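Local coordinates for AT-rich DNA-binding protein (Thermus thermophilus, PDB 2DT5) that probably represses transcription by binding DNA according to the cellular NADH/NAD(+) balance, as a homodimer that carries NAD in a Rossmann-fold domain, at residues 6-9 against 10-13; 43-46 against 47-51; 120-124 against 125-129; 131-134 against 135-139; 177-180 against 181-184. The protein carries 1 engineered substitution. All coordinates share one frame; numbering follows the deposited sequence.

Contact 1 of 5, residues 6-9 against 10-13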
loop_
_atom_site.group_PDB
_atom_site.type_symbol
_atom_site.label_atom_id
_atom_site.label_comp_id
_atom_site.label_asym_id
_atom_site.label_seq_id
_atom_site.Cartn_x
_atom_site.Cartn_y
_atom_site.Cartn_z
ATOM N N ALA B 6 -4.969 6.598 10.560
ATOM C CA ALA B 6 -5.366 7.043 9.228
ATOM C C ALA B 6 -5.266 8.526 8.893
ATOM O O ALA B 6 -5.219 8.882 7.711
ATOM C CB ALA B 6 -6.794 6.575 8.951
ATOM N N ALA B 7 -5.255 9.383 9.913
ATOM C CA ALA B 7 -5.190 10.823 9.690
ATOM C C ALA B 7 -4.063 11.224 8.766
ATOM O O ALA B 7 -4.282 11.995 7.831
ATOM C CB ALA B 7 -5.065 11.578 11.030
ATOM N N ILE B 8 -2.856 10.712 9.007
ATOM C CA ILE B 8 -1.742 11.076 8.141
ATOM C C ILE B 8 -1.945 10.541 6.720
ATOM O O ILE B 8 -1.551 11.186 5.741
ATOM C CB ILE B 8 -0.392 10.598 8.707
ATOM C CG1 ILE B 8 -0.251 11.051 10.164
ATOM C CG2 ILE B 8 0.743 11.220 7.903
ATOM C CD1 ILE B 8 -0.395 12.573 10.351
ATOM N N SER B 9 -2.572 9.375 6.601
ATOM C CA SER B 9 -2.856 8.798 5.278
ATOM C C SER B 9 -3.816 9.739 4.542
ATOM O O SER B 9 -3.678 9.969 3.343
ATOM C CB SER B 9 -3.483 7.400 5.420
ATOM O OG SER B 9 -2.544 6.476 5.964
ATOM N N ARG B 10 -4.788 10.293 5.259
ATOM C CA ARG B 10 -5.710 11.229 4.618
ATOM C C ARG B 10 -4.962 12.466 4.093
ATOM O O ARG B 10 -5.203 12.921 2.973
ATOM C CB ARG B 10 -6.799 11.659 5.593
ATOM C CG ARG B 10 -7.833 10.572 5.859
ATOM C CD ARG B 10 -9.159 11.193 6.322
ATOM N NE ARG B 10 -9.041 11.909 7.591
ATOM C CZ ARG B 10 -8.877 11.312 8.767
ATOM N NH1 ARG B 10 -8.809 9.982 8.839
ATOM N NH2 ARG B 10 -8.800 12.041 9.873
ATOM N N LEU B 11 -4.042 12.997 4.891
ATOM C CA LEU B 11 -3.285 14.163 4.454
ATOM C C LEU B 11 -2.504 13.828 3.180
ATOM O O LEU B 11 -2.448 14.633 2.236
ATOM C CB LEU B 11 -2.324 14.636 5.552
ATOM C CG LEU B 11 -2.966 15.152 6.848
ATOM C CD1 LEU B 11 -1.876 15.712 7.760
ATOM C CD2 LEU B 11 -3.982 16.240 6.530
ATOM N N ILE B 12 -1.906 12.638 3.162
ATOM C CA ILE B 12 -1.149 12.173 2.007
ATOM C C ILE B 12 -2.096 12.081 0.807
ATOM O O ILE B 12 -1.739 12.459 -0.308
ATOM C CB ILE B 12 -0.481 10.800 2.305
ATOM C CG1 ILE B 12 0.571 10.987 3.414
ATOM C CG2 ILE B 12 0.180 10.222 1.022
ATOM C CD1 ILE B 12 1.073 9.690 4.078
ATOM N N THR B 13 -3.315 11.615 1.037
ATOM C CA THR B 13 -4.285 11.534 -0.059
ATOM C C THR B 13 -4.600 12.927 -0.620
ATOM O O THR B 13 -4.614 13.127 -1.842
ATOM C CB THR B 13 -5.597 10.910 0.410
ATOM O OG1 THR B 13 -5.361 9.562 0.834
ATOM C CG2 THR B 13 -6.615 10.927 -0.711
#
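The guanidinium of Arg-10 folds back over Ala-7, whose CA lies 3.5 Å above one face of the plane, offset toward the rim. NE of the same group makes a salt bridge with Asp-48. All this takes place on the first turn of helix 7-23, which opens the winged-helix DNA-binding domain. The Arg-10 chain leaves the backbone with CG anti to the carbonyl carbon and bends at chi3 (-63°), and this bend carries the flat end back along the helix toward its start. There NH1 comes to 4.0 Å from Ala-6 CB, and NH2 to 3.9 Å from Ala-7 CB. The small methyls of Ala-6 and Ala-7 let the guanidinium lie close to the backbone. The backbone beneath is regular: Arg-10 N reaches Ala-6 O at 2.9 Å, and the next two bonds of the series run from Leu-11 to Ala-7 and from Ile-12 to Ile-8. The side turned from the arginine is apolar. Ile-8 and Leu-11 meet through their CD1 methyls at 4.3 Å, and this ridge packs on Leu-71 and Leu-75 of helix 64-75, while Phe-198 of the second subunit covers Ile-8. The amides of Ala-6 and Ala-7 at the helix start look across the dimer, both donating to Glu-207 of the second subunit, a carboxylate that may offset the partial positive charge of the helix start. One turn on from Ile-8, Ile-12 sets its CD1 4.1 Å from Ile-8 CG2.

Contact 2 of 5, residues 43-46 against 47-51. With SO4 (sulfate ion), chain J.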
loop_
_atom_site.group_PDB
_atom_site.type_symbol
_atom_site.label_atom_id
_atom_site.label_comp_id
_atom_site.label_asym_id
_atom_site.label_seq_id
_atom_site.Cartn_x
_atom_site.Cartn_y
_atom_site.Cartn_z
ATOM N N PHE B 43 -16.806 17.688 5.702
ATOM C CA PHE B 43 -16.618 17.903 7.131
ATOM C C PHE B 43 -15.279 17.341 7.619
ATOM O O PHE B 43 -14.549 18.008 8.364
ATOM C CB PHE B 43 -17.755 17.230 7.904
ATOM C CG PHE B 43 -17.565 17.240 9.395
ATOM C CD1 PHE B 43 -17.588 18.436 10.106
ATOM C CD2 PHE B 43 -17.358 16.050 10.089
ATOM C CE1 PHE B 43 -17.411 18.450 11.494
ATOM C CE2 PHE B 43 -17.179 16.051 11.471
ATOM C CZ PHE B 43 -17.206 17.259 12.175
ATOM N N GLN B 44 -14.963 16.115 7.203
ATOM C CA GLN B 44 -13.721 15.481 7.618
ATOM C C GLN B 44 -12.558 16.286 7.085
ATOM O O GLN B 44 -11.589 16.511 7.798
ATOM C CB GLN B 44 -13.645 14.044 7.112
ATOM C CG GLN B 44 -12.536 13.206 7.749
ATOM C CD GLN B 44 -12.533 13.284 9.268
ATOM O OE1 GLN B 44 -11.854 14.129 9.858
ATOM N NE2 GLN B 44 -13.298 12.409 9.910
ATOM N N VAL B 45 -12.658 16.739 5.841
ATOM C CA VAL B 45 -11.583 17.538 5.265
ATOM C C VAL B 45 -11.327 18.818 6.092
ATOM O O VAL B 45 -10.172 19.129 6.416
ATOM C CB VAL B 45 -11.879 17.916 3.786
ATOM C CG1 VAL B 45 -10.771 18.810 3.244
ATOM C CG2 VAL B 45 -11.967 16.641 2.930
ATOM N N ARG B 46 -12.394 19.542 6.438
ATOM C CA ARG B 46 -12.262 20.763 7.228
ATOM C C ARG B 46 -11.697 20.465 8.611
ATOM O O ARG B 46 -10.830 21.184 9.094
ATOM C CB ARG B 46 -13.607 21.474 7.407
ATOM C CG ARG B 46 -14.178 22.053 6.149
ATOM C CD ARG B 46 -15.296 23.034 6.451
ATOM N NE ARG B 46 -16.244 23.060 5.347
ATOM C CZ ARG B 46 -17.295 22.259 5.275
ATOM N NH1 ARG B 46 -17.529 21.388 6.248
ATOM N NH2 ARG B 46 -18.101 22.317 4.224
ATOM N N LYS B 47 -12.206 19.421 9.255
ATOM C CA LYS B 47 -11.719 19.059 10.577
ATOM C C LYS B 47 -10.212 18.752 10.503
ATOM O O LYS B 47 -9.432 19.225 11.332
ATOM C CB LYS B 47 -12.498 17.850 11.110
ATOM C CG LYS B 47 -11.946 17.280 12.415
ATOM C CD LYS B 47 -12.782 16.106 12.915
ATOM C CE LYS B 47 -12.217 15.527 14.214
ATOM N NZ LYS B 47 -13.143 14.541 14.855
ATOM N N ASP B 48 -9.798 17.993 9.494
ATOM C CA ASP B 48 -8.384 17.646 9.340
ATOM C C ASP B 48 -7.486 18.851 9.080
ATOM O O ASP B 48 -6.459 19.038 9.754
ATOM C CB ASP B 48 -8.170 16.663 8.187
ATOM C CG ASP B 48 -8.599 15.249 8.518
ATOM O OD1 ASP B 48 -8.841 14.943 9.709
ATOM O OD2 ASP B 48 -8.681 14.435 7.563
ATOM N N LEU B 49 -7.861 19.661 8.099
ATOM C CA LEU B 49 -7.044 20.818 7.746
ATOM C C LEU B 49 -7.072 21.934 8.796
ATOM O O LEU B 49 -6.143 22.737 8.879
ATOM C CB LEU B 49 -7.445 21.332 6.361
ATOM C CG LEU B 49 -7.271 20.257 5.276
ATOM C CD1 LEU B 49 -7.624 20.828 3.920
ATOM C CD2 LEU B 49 -5.828 19.739 5.271
ATOM N N SER B 50 -8.129 21.970 9.602
ATOM C CA SER B 50 -8.234 22.950 10.668
ATOM C C SER B 50 -7.232 22.505 11.742
ATOM O O SER B 50 -6.362 23.279 12.154
ATOM C CB SER B 50 -9.643 22.959 11.266
ATOM O OG SER B 50 -10.563 23.559 10.367
ATOM N N TYR B 51 -7.345 21.247 12.165
ATOM C CA TYR B 51 -6.439 20.727 13.180
ATOM C C TYR B 51 -4.983 21.008 12.840
ATOM O O TYR B 51 -4.226 21.436 13.694
ATOM C CB TYR B 51 -6.607 19.223 13.363
ATOM C CG TYR B 51 -5.662 18.633 14.399
ATOM C CD1 TYR B 51 -5.978 18.675 15.754
ATOM C CD2 TYR B 51 -4.458 18.031 14.024
ATOM C CE1 TYR B 51 -5.134 18.132 16.721
ATOM C CE2 TYR B 51 -3.594 17.481 14.993
ATOM C CZ TYR B 51 -3.947 17.539 16.340
ATOM O OH TYR B 51 -3.127 17.023 17.314
HETATM S S SO4 J . -14.636 25.394 2.694
HETATM O O1 SO4 J . -14.347 24.547 3.867
HETATM O O2 SO4 J . -14.172 26.761 2.972
HETATM O O3 SO4 J . -13.924 24.898 1.494
HETATM O O4 SO4 J . -16.088 25.376 2.441
#
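Arg-46 and Ser-50 sit one turn apart on helix 42-51, the last helix of the predicted helix-turn-helix and so probably the recognition helix. From CB, which lies against the peptide of Lys-47, the Arg-46 chain runs extended from CG to NE. CG passes 3.4 Å from sulfate O1, CD comes closer to the same oxygen, and NE hydrogen-bonds it at 2.8 Å, bent at the hydrogen (131°). The sulfur lies in the guanidinium plane, at its edge. NH2 lies 4.1 Å from sulfate O4, and NH1 comes near the like charge of Arg-58. The sulfate, probably from the crystallisation liquor, is also bound by Ser-31, Tyr-55, Gly-59 and Gly-61, consistent with a place for a DNA phosphate. Arginine suits it by reach and positive charge. On the inner side Val-45 and Leu-49 lie alongside each other, CG1 to CD1 3.8 Å, branched apolar residues facing Tyr-62 of the wing. Lys-47 stretches fully to a salt bridge with the C-terminal carboxylate of Gly-211 of the second subunit. Serine can turn its hydroxyl back on the chain: Ser-50 N and OG approach Arg-46 O from opposite faces of the carbonyl plane, at 2.9 Å (N) and 2.7 Å (OG).

Contact 3 of 5, residues 120-124 against 125-129. With SO4 (sulfate ion), chain K.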
loop_
_atom_site.group_PDB
_atom_site.type_symbol
_atom_site.label_atom_id
_atom_site.label_comp_id
_atom_site.label_asym_id
_atom_site.label_seq_id
_atom_site.Cartn_x
_atom_site.Cartn_y
_atom_site.Cartn_z
ATOM N N ARG B 120 29.728 -4.485 -4.715
ATOM C CA ARG B 120 29.110 -4.359 -6.028
ATOM C C ARG B 120 28.563 -2.952 -6.269
ATOM O O ARG B 120 28.053 -2.303 -5.352
ATOM C CB ARG B 120 28.002 -5.410 -6.190
ATOM C CG ARG B 120 28.545 -6.840 -6.289
ATOM C CD ARG B 120 29.308 -7.060 -7.597
ATOM N NE ARG B 120 28.398 -7.081 -8.742
ATOM C CZ ARG B 120 28.745 -6.797 -9.996
ATOM N NH1 ARG B 120 29.996 -6.463 -10.291
ATOM N NH2 ARG B 120 27.827 -6.834 -10.955
ATOM N N PRO B 121 28.694 -2.449 -7.505
ATOM C CA PRO B 121 28.199 -1.110 -7.828
ATOM C C PRO B 121 26.684 -1.063 -7.980
ATOM O O PRO B 121 26.063 -2.009 -8.473
ATOM C CB PRO B 121 28.917 -0.788 -9.134
ATOM C CG PRO B 121 29.009 -2.115 -9.784
ATOM C CD PRO B 121 29.444 -3.010 -8.642
ATOM N N VAL B 122 26.094 0.040 -7.532
ATOM C CA VAL B 122 24.648 0.245 -7.647
ATOM C C VAL B 122 24.386 1.730 -7.890
ATOM O O VAL B 122 25.277 2.565 -7.710
ATOM C CB VAL B 122 23.884 -0.212 -6.368
ATOM C CG1 VAL B 122 24.061 -1.700 -6.169
ATOM C CG2 VAL B 122 24.372 0.551 -5.156
ATOM N N ARG B 123 23.169 2.065 -8.295
ATOM C CA ARG B 123 22.853 3.458 -8.548
ATOM C C ARG B 123 23.201 4.316 -7.346
ATOM O O ARG B 123 22.638 4.145 -6.255
ATOM C CB ARG B 123 21.373 3.639 -8.900
ATOM C CG ARG B 123 21.005 5.100 -9.181
ATOM C CD ARG B 123 19.633 5.220 -9.812
ATOM N NE ARG B 123 19.252 6.614 -10.019
ATOM C CZ ARG B 123 19.561 7.345 -11.090
ATOM N NH1 ARG B 123 20.267 6.823 -12.092
ATOM N NH2 ARG B 123 19.155 8.612 -11.162
ATOM N N GLY B 124 24.153 5.226 -7.553
ATOM C CA GLY B 124 24.567 6.133 -6.500
ATOM C C GLY B 124 25.589 5.631 -5.502
ATOM O O GLY B 124 25.879 6.323 -4.529
ATOM N N GLY B 125 26.143 4.441 -5.700
ATOM C CA GLY B 125 27.134 3.992 -4.742
ATOM C C GLY B 125 27.589 2.562 -4.900
ATOM O O GLY B 125 27.568 2.000 -5.988
ATOM N N VAL B 126 28.001 1.974 -3.790
ATOM C CA VAL B 126 28.463 0.602 -3.793
ATOM C C VAL B 126 27.891 -0.074 -2.551
ATOM O O VAL B 126 27.725 0.557 -1.507
ATOM C CB VAL B 126 30.003 0.560 -3.781
ATOM C CG1 VAL B 126 30.528 1.150 -2.481
ATOM C CG2 VAL B 126 30.483 -0.854 -3.957
ATOM N N ILE B 127 27.553 -1.352 -2.676
ATOM C CA ILE B 127 27.003 -2.089 -1.559
ATOM C C ILE B 127 28.076 -2.282 -0.495
ATOM O O ILE B 127 29.180 -2.759 -0.790
ATOM C CB ILE B 127 26.482 -3.451 -2.019
ATOM C CG1 ILE B 127 25.377 -3.236 -3.053
ATOM C CG2 ILE B 127 25.943 -4.256 -0.824
ATOM C CD1 ILE B 127 24.821 -4.524 -3.601
ATOM N N GLU B 128 27.761 -1.892 0.737
ATOM C CA GLU B 128 28.711 -2.046 1.832
ATOM C C GLU B 128 28.217 -3.113 2.784
ATOM O O GLU B 128 27.047 -3.520 2.736
ATOM C CB GLU B 128 28.900 -0.725 2.576
ATOM C CG GLU B 128 29.351 0.404 1.675
ATOM C CD GLU B 128 29.538 1.700 2.429
ATOM O OE1 GLU B 128 30.690 2.009 2.801
ATOM O OE2 GLU B 128 28.529 2.399 2.663
ATOM N N HIS B 129 29.109 -3.571 3.654
ATOM C CA HIS B 129 28.735 -4.597 4.597
ATOM C C HIS B 129 27.894 -3.987 5.710
ATOM O O HIS B 129 28.137 -2.856 6.154
ATOM C CB HIS B 129 29.970 -5.291 5.164
ATOM C CG HIS B 129 29.644 -6.532 5.933
ATOM N ND1 HIS B 129 29.085 -6.498 7.193
ATOM C CD2 HIS B 129 29.716 -7.839 5.591
ATOM C CE1 HIS B 129 28.823 -7.730 7.587
ATOM N NE2 HIS B 129 29.196 -8.564 6.634
HETATM S S SO4 K . 29.640 -5.391 -13.644
HETATM O O1 SO4 K . 28.615 -5.712 -14.655
HETATM O O2 SO4 K . 30.593 -4.409 -14.199
HETATM O O3 SO4 K . 28.990 -4.817 -12.452
HETATM O O4 SO4 K . 30.362 -6.623 -13.267
#
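Arg-120 joins Ile-127 through the backbone: Ile-127 N donates to Arg-120 O at 2.9 Å, in the carbonyl plane and nearly straight (167°). Val-126 CG2 closes on the same oxygen, at 3.2 Å. The arginine side chain, bent at chi2 and chi3, turns outward to a sulfate whose sulfur lies at the edge of the guanidinium, in its plane; NH1 holds O4 at 3.0 Å, while the bonds of NH1 and NH2 to O3 are weak. Pro-121 lies against that group, its CD 3.7 Å above one face, offset toward the rim. Lacking an N-H, Pro-121 fits the non-hydrogen-bonded position opposite Val-126, with both side chains on one face of the sheet. Val-122 faces the other way and pairs with Gly-125 by two bonds, each amide donating to the other's oxygen. Its CG1 lies 3.7 Å from Ile-127 CG1, the two side chains crossing at about a right angle. This is a tight beta hairpin at the edge of the Rossmann sheet, and both apolar side chains touch Met-88 in the glycine-rich NAD-binding loop. The chain reverses in a type II turn from Val-122 to Gly-125. Arg-123 takes the first corner and points outward. At the second corner Gly-124 has a phi of 83°, where a CB would press on the preceding carbonyl oxygen; at Gly-125 a CB would likewise be jammed against Gly-124 O.

Contact 4 of 5, residues 131-134 against 135-139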
loop_
_atom_site.group_PDB
_atom_site.type_symbol
_atom_site.label_atom_id
_atom_site.label_comp_id
_atom_site.label_asym_id
_atom_site.label_seq_id
_atom_site.Cartn_x
_atom_site.Cartn_y
_atom_site.Cartn_z
ATOM N N ASP B 131 27.996 -4.328 8.614
ATOM C CA ASP B 131 28.797 -3.972 9.790
ATOM C C ASP B 131 29.139 -2.490 9.796
ATOM O O ASP B 131 29.447 -1.933 10.849
ATOM C CB ASP B 131 30.104 -4.772 9.854
ATOM C CG ASP B 131 29.879 -6.234 10.153
ATOM O OD1 ASP B 131 28.836 -6.566 10.755
ATOM O OD2 ASP B 131 30.753 -7.055 9.801
ATOM N N LEU B 132 29.079 -1.854 8.626
ATOM C CA LEU B 132 29.385 -0.429 8.500
ATOM C C LEU B 132 28.288 0.541 8.959
ATOM O O LEU B 132 28.527 1.746 9.045
ATOM C CB LEU B 132 29.759 -0.108 7.054
ATOM C CG LEU B 132 31.201 -0.454 6.690
ATOM C CD1 LEU B 132 31.399 -0.413 5.188
ATOM C CD2 LEU B 132 32.118 0.537 7.378
ATOM N N LEU B 133 27.098 0.026 9.256
ATOM C CA LEU B 133 25.976 0.868 9.700
ATOM C C LEU B 133 26.319 1.872 10.802
ATOM O O LEU B 133 26.026 3.066 10.689
ATOM C CB LEU B 133 24.820 0.001 10.203
ATOM C CG LEU B 133 23.880 -0.698 9.217
ATOM C CD1 LEU B 133 22.820 -1.415 10.019
ATOM C CD2 LEU B 133 23.236 0.320 8.273
ATOM N N PRO B 134 26.941 1.399 11.890
ATOM C CA PRO B 134 27.269 2.344 12.957
ATOM C C PRO B 134 28.135 3.524 12.508
ATOM O O PRO B 134 28.078 4.600 13.092
ATOM C CB PRO B 134 27.933 1.451 14.014
ATOM C CG PRO B 134 28.518 0.335 13.215
ATOM C CD PRO B 134 27.458 0.052 12.188
ATOM N N GLN B 135 28.898 3.335 11.443
ATOM C CA GLN B 135 29.766 4.385 10.943
ATOM C C GLN B 135 29.203 5.046 9.692
ATOM O O GLN B 135 29.898 5.822 9.041
ATOM C CB GLN B 135 31.128 3.796 10.621
ATOM C CG GLN B 135 31.494 2.642 11.535
ATOM C CD GLN B 135 32.544 1.754 10.928
ATOM O OE1 GLN B 135 32.699 0.596 11.325
ATOM N NE2 GLN B 135 33.279 2.287 9.956
ATOM N N ARG B 136 27.959 4.734 9.342
ATOM C CA ARG B 136 27.338 5.320 8.152
ATOM C C ARG B 136 26.034 6.050 8.440
ATOM O O ARG B 136 25.724 7.061 7.813
ATOM C CB ARG B 136 27.078 4.233 7.106
ATOM C CG ARG B 136 28.310 3.817 6.335
ATOM C CD ARG B 136 28.550 4.778 5.192
ATOM N NE ARG B 136 29.910 5.296 5.155
ATOM C CZ ARG B 136 31.000 4.538 5.114
ATOM N NH1 ARG B 136 30.894 3.216 5.112
ATOM N NH2 ARG B 136 32.197 5.105 5.065
ATOM N N VAL B 137 25.287 5.545 9.413
ATOM C CA VAL B 137 23.988 6.102 9.770
ATOM C C VAL B 137 23.952 7.473 10.469
ATOM O O VAL B 137 23.316 8.407 9.976
ATOM C CB VAL B 137 23.218 5.073 10.605
ATOM C CG1 VAL B 137 21.915 5.662 11.117
ATOM C CG2 VAL B 137 22.966 3.834 9.754
ATOM N N PRO B 138 24.643 7.617 11.615
ATOM C CA PRO B 138 24.664 8.883 12.358
ATOM C C PRO B 138 24.815 10.156 11.530
ATOM O O PRO B 138 25.792 10.336 10.802
ATOM C CB PRO B 138 25.812 8.681 13.338
ATOM C CG PRO B 138 25.673 7.216 13.673
ATOM C CD PRO B 138 25.480 6.605 12.293
ATOM N N GLY B 139 23.821 11.029 11.646
ATOM C CA GLY B 139 23.844 12.283 10.927
ATOM C C GLY B 139 23.674 12.233 9.419
ATOM O O GLY B 139 23.615 13.277 8.780
#
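Leu-132 and Arg-136 lie alongside each other, pointing the same way, so that NH1 comes in beside the leucine methyls: Leu-132 CD1 is 3.7 Å away, in the plane of the guanidinium and at its edge. The aliphatic branches thus cover the flank of a group whose charge is met by a salt bridge to Glu-128. Leu-132 belongs to a short 3-10 segment and Arg-136 follows just after it, in the connection that leads from strand 125-129 of the Rossmann fold to strand 143-146. Gln-135 reaches Leu-132 from another direction, with its extended chain crossing the leucine at a slant and NE2 arriving 3.3 Å from CD2. Turned the other way, Leu-133 and Val-137 make the buried pair, CD2 to CG2 3.8 Å, and pack on Leu-160 and Ala-163 of helix 150-163. Val-137 holds CG2 anti to its carbonyl carbon, beside the backbone N, which aims that branch back at Leu-133. Apolar Leu-133 and Val-137 suit this inner side, while the outer side mixes Leu-132 with the polar Gln-135 and Arg-136. Gln-135 N bonds Leu-132 O in the 3-10 manner, and Leu-133 O accepts two amides: Val-137 N lies in its carbonyl plane, whereas Arg-136 N stands 64° out of it, each at 2.9 Å. Pro-138 brings the series to an end because it has no N-H to offer. In place of a donor it presents a methylene to the next carbonyl, Pro-138 CD resting 3.4 Å from Pro-134 O.

Contact 5 of 5, residues 177-180 against 181-184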
loop_
_atom_site.group_PDB
_atom_site.type_symbol
_atom_site.label_atom_id
_atom_site.label_comp_id
_atom_site.label_asym_id
_atom_site.label_seq_id
_atom_site.Cartn_x
_atom_site.Cartn_y
_atom_site.Cartn_z
ATOM N N GLU B 177 10.456 -5.673 16.580
ATOM C CA GLU B 177 10.526 -5.267 17.972
ATOM C C GLU B 177 11.539 -4.149 17.992
ATOM O O GLU B 177 12.721 -4.388 17.746
ATOM C CB GLU B 177 11.049 -6.415 18.835
ATOM C CG GLU B 177 10.099 -7.572 18.972
ATOM C CD GLU B 177 8.887 -7.205 19.790
ATOM O OE1 GLU B 177 8.070 -6.392 19.308
ATOM O OE2 GLU B 177 8.760 -7.716 20.923
ATOM N N VAL B 178 11.088 -2.935 18.276
ATOM C CA VAL B 178 11.992 -1.794 18.312
ATOM C C VAL B 178 11.514 -0.812 19.384
ATOM O O VAL B 178 10.330 -0.770 19.705
ATOM C CB VAL B 178 12.026 -1.054 16.928
ATOM C CG1 VAL B 178 12.310 -2.045 15.785
ATOM C CG2 VAL B 178 10.701 -0.332 16.687
ATOM N N PRO B 179 12.433 -0.029 19.968
ATOM C CA PRO B 179 12.019 0.934 20.994
ATOM C C PRO B 179 11.037 1.957 20.425
ATOM O O PRO B 179 11.109 2.318 19.246
ATOM C CB PRO B 179 13.343 1.560 21.441
ATOM C CG PRO B 179 14.272 1.340 20.264
ATOM C CD PRO B 179 13.900 -0.047 19.826
ATOM N N LYS B 180 10.116 2.423 21.260
ATOM C CA LYS B 180 9.119 3.376 20.813
ATOM C C LYS B 180 9.712 4.624 20.163
ATOM O O LYS B 180 9.019 5.356 19.465
ATOM C CB LYS B 180 8.202 3.753 21.978
ATOM C CG LYS B 180 8.918 4.124 23.267
ATOM C CD LYS B 180 7.915 4.399 24.396
ATOM C CE LYS B 180 8.613 4.702 25.722
ATOM N NZ LYS B 180 9.385 3.532 26.247
ATOM N N GLU B 181 11.003 4.846 20.371
ATOM C CA GLU B 181 11.683 6.004 19.806
ATOM C C GLU B 181 11.892 5.874 18.294
ATOM O O GLU B 181 12.113 6.865 17.610
ATOM C CB GLU B 181 13.052 6.193 20.470
ATOM C CG GLU B 181 13.021 6.492 21.969
ATOM C CD GLU B 181 12.341 5.402 22.776
ATOM O OE1 GLU B 181 12.734 4.224 22.633
ATOM O OE2 GLU B 181 11.417 5.730 23.554
ATOM N N VAL B 182 11.831 4.650 17.787
ATOM C CA VAL B 182 12.040 4.380 16.364
ATOM C C VAL B 182 10.718 4.058 15.681
ATOM O O VAL B 182 10.062 3.080 16.029
ATOM C CB VAL B 182 12.995 3.185 16.183
ATOM C CG1 VAL B 182 13.106 2.805 14.719
ATOM C CG2 VAL B 182 14.356 3.537 16.761
ATOM N N ALA B 183 10.330 4.882 14.711
ATOM C CA ALA B 183 9.080 4.652 13.992
ATOM C C ALA B 183 9.207 3.458 13.044
ATOM O O ALA B 183 10.290 3.174 12.522
ATOM C CB ALA B 183 8.687 5.908 13.212
ATOM N N VAL B 184 8.102 2.753 12.837
ATOM C CA VAL B 184 8.096 1.599 11.950
ATOM C C VAL B 184 6.799 1.547 11.147
ATOM O O VAL B 184 5.711 1.763 11.685
ATOM C CB VAL B 184 8.238 0.255 12.736
ATOM C CG1 VAL B 184 8.281 -0.922 11.765
ATOM C CG2 VAL B 184 9.509 0.265 13.571
#
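Val-178 and Val-184 meet at the apolar centre, CG2 to CG2 at 3.4 Å, a close approach for two methyl groups. Both residues direct their CB toward the facing segment, and the two branched side chains meet at a slant. The same Val-178 methyl also lies 3.5 Å from Val-182 O and 4.2 Å from Val-182 CB, so one branch serves both valines. Its chi1 of -52° sets CG2 between the backbone N and the carbonyl carbon, and from there the methyl faces the returning chain. Beta-branched residues suit such extended backbone, filling the space beside it without a long side chain. One step outward, Pro-179 and Val-182 lie side by side, with Pro-179 CG 4.1 Å from Val-182 CG2; Val-182 is buried, while the proline ring is at the surface. Val-182 N closes the bend by donating to Pro-179 O at 2.8 Å. The N-H points well at the oxygen (169°), although the donor stands above the carbonyl plane. The polar edge is formed by the two corner residues, Lys-180 and Glu-181, whose long side chains run beside each other at the surface. Glu-181 curls at chi2 (59°) and brings its carboxylate back over the turn: OE1 comes to 3.0 Å from Pro-179 CB, and OE2 approaches Lys-180 CG. Lys-180 NZ stays 4.0 Å from Glu-181 OE2, too far for a salt bridge, though the opposite charges probably attract. Taken together, this is a type I beta turn from Pro-179 to Val-182, leading into strand 183-186 at the edge of the Rossmann sheet.

From the N terminus the five contacts follow in series; each closes only a turn of continuous chain, and none nests in or crosses another. Contacts 1 and 2 lie on helices 7-23 and 42-51 of the winged-helix domain, 11 Å apart between centres, joined by the ionic bridge between them and by Leu-11 against Leu-49. Contacts 3 and 4 sit beyond the chain's centre in the NAD-binding domain, where Glu-128 of the hairpin strand meets Arg-136 of the following connection. Contact 5 leads into the strand at the other border of the sheet from the hairpin of contact 3. Contacts 1, 2 and 5 also touch the second subunit.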